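Local structure of hydroxynitrile lyase (Passiflora edulis, 5Y02) at residues N13-K16 and S17-Q21. The protein probably acts as a lyase on cyanohydrins, binding (R)-mandelonitrile in the pocket of a stress-responsive A/B barrel domain that forms a homodimer. Numbering follows the deposited sequence.
Sequences NRYK and SQLSQ
The carbonyl O of Lys16 accepts the backbone N-H of Leu19 in a weak, long hydrogen bond (Leu19 N to Lys16 O 3.4 Å), nearly straight at 163° at the hydrogen. It closes a type I beta turn, with Ser17 and Gln18 at the exposed corners. Leu19 also lies against that carbonyl with its side chain, Leu19 CB being 3.8 Å from Lys16 O. With CG beside its own backbone N and anti to the carbonyl carbon (chi1 -67°), Leu19 carries CD1 back to the strand end. There Leu19 CD1 meets Lys16 CB at 4.2 Å. It also approaches the Tyr15 ring obliquely, Leu19 CD1 lying 4.4 Å from Tyr15 CD1. In this ferredoxin-like alpha+beta fold of the Dabb (stress-responsive A/B barrel) family the turn links strand 7-15 to helix 21-37, whose Ile24 touches both Tyr15 and Leu19 and whose N-cap is Ser20, its OG accepting a hydrogen bond from Gln23 N. The buried Tyr15 ring has Asn13 ND2 over its centre, 3.3 Å above the plane. His63 meets the same ring edge-to-face, Tyr15 OH is hydrogen-bonded to Tyr65 OH, which also bonds Asn13 OD1, and the Tyr15 side chain lies about 9 Å from the bound (R)-mandelonitrile.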
loop_
_atom_site.group_PDB
_atom_site.type_symbol
_atom_site.label_atom_id
_atom_site.label_comp_id
_atom_site.label_asym_id
_atom_site.label_seq_id
_atom_site.Cartn_x
_atom_site.Cartn_y
_atom_site.Cartn_z
ATOM N N ASN A 13 3.180 7.914 -2.970
ATOM C CA ASN A 13 3.771 9.003 -3.737
ATOM C C ASN A 13 4.841 9.770 -2.975
ATOM O O ASN A 13 5.093 9.542 -1.787
ATOM C CB ASN A 13 2.688 9.949 -4.323
ATOM C CG ASN A 13 2.296 11.070 -3.386
ATOM O OD1 ASN A 13 2.184 10.875 -2.189
ATOM N ND2 ASN A 13 2.073 12.275 -3.945
ATOM N N ARG A 14 5.474 10.661 -3.726
ATOM C CA ARG A 14 6.396 11.643 -3.250
ATOM C C ARG A 14 6.016 12.908 -4.004
ATOM O O ARG A 14 5.790 12.850 -5.216
ATOM C CB ARG A 14 7.832 11.241 -3.611
ATOM C CG ARG A 14 8.896 12.150 -3.013
ATOM C CD ARG A 14 10.246 11.922 -3.696
ATOM N NE ARG A 14 11.212 12.863 -3.143
ATOM C CZ ARG A 14 11.855 12.714 -1.984
ATOM N NH1 ARG A 14 11.684 11.627 -1.219
ATOM N NH2 ARG A 14 12.688 13.676 -1.570
ATOM N N TYR A 15 5.912 14.015 -3.280
ATOM C CA TYR A 15 5.517 15.297 -3.855
ATOM C C TYR A 15 6.693 16.044 -4.455
ATOM O O TYR A 15 7.829 15.917 -3.996
ATOM C CB TYR A 15 4.825 16.177 -2.819
ATOM C CG TYR A 15 3.432 15.687 -2.528
ATOM C CD1 TYR A 15 2.379 16.005 -3.388
ATOM C CD2 TYR A 15 3.166 14.867 -1.428
ATOM C CE1 TYR A 15 1.095 15.545 -3.155
ATOM C CE2 TYR A 15 1.877 14.413 -1.173
ATOM C CZ TYR A 15 0.851 14.746 -2.040
ATOM O OH TYR A 15 -0.423 14.279 -1.833
ATOM N N LYS A 16 6.386 16.854 -5.465
ATOM C CA LYS A 16 7.394 17.727 -6.060
ATOM C C LYS A 16 7.910 18.698 -5.006
ATOM O O LYS A 16 7.140 19.211 -4.199
ATOM C CB LYS A 16 6.782 18.493 -7.208
ATOM C CG LYS A 16 6.278 17.593 -8.322
ATOM C CD LYS A 16 7.083 17.701 -9.573
ATOM C CE LYS A 16 6.541 16.755 -10.613
ATOM N NZ LYS A 16 6.937 17.174 -11.971
ATOM N N SER A 17 9.211 18.964 -5.033
ATOM C CA SER A 17 9.834 19.794 -4.009
ATOM C C SER A 17 9.409 21.272 -4.060
ATOM O O SER A 17 9.548 21.954 -3.054
ATOM C CB SER A 17 11.360 19.685 -4.086
ATOM O OG SER A 17 11.830 20.382 -5.213
ATOM N N GLN A 18 8.940 21.786 -5.201
ATOM C CA GLN A 18 8.578 23.209 -5.260
ATOM C C GLN A 18 7.254 23.537 -4.584
ATOM O O GLN A 18 6.960 24.701 -4.367
ATOM C CB GLN A 18 8.595 23.759 -6.705
ATOM C CG GLN A 18 7.332 23.544 -7.518
ATOM C CD GLN A 18 7.527 23.872 -8.999
ATOM O OE1 GLN A 18 8.294 23.197 -9.687
ATOM N NE2 GLN A 18 6.844 24.911 -9.488
ATOM N N LEU A 19 6.447 22.529 -4.262
ATOM C CA LEU A 19 5.124 22.775 -3.658
ATOM C C LEU A 19 5.212 23.184 -2.194
ATOM O O LEU A 19 5.955 22.587 -1.417
ATOM C CB LEU A 19 4.214 21.543 -3.796
ATOM C CG LEU A 19 3.823 21.216 -5.240
ATOM C CD1 LEU A 19 3.219 19.821 -5.344
ATOM C CD2 LEU A 19 2.859 22.270 -5.765
ATOM N N SER A 20 4.432 24.187 -1.798
ATOM C CA SER A 20 4.350 24.532 -0.375
ATOM C C SER A 20 3.733 23.345 0.359
ATOM O O SER A 20 2.925 22.602 -0.211
ATOM C CB SER A 20 3.510 25.793 -0.160
ATOM O OG SER A 20 2.160 25.577 -0.529
ATOM N N GLN A 21 4.088 23.170 1.631
ATOM C CA GLN A 21 3.397 22.163 2.438
ATOM C C GLN A 21 1.920 22.509 2.554
ATOM O O GLN A 21 1.078 21.629 2.643
ATOM C CB GLN A 21 4.015 22.025 3.823
ATOM C CG GLN A 21 3.427 20.893 4.642
ATOM C CD GLN A 21 3.532 19.541 3.971
ATOM O OE1 GLN A 21 4.577 19.202 3.419
ATOM N NE2 GLN A 21 2.444 18.731 4.041
#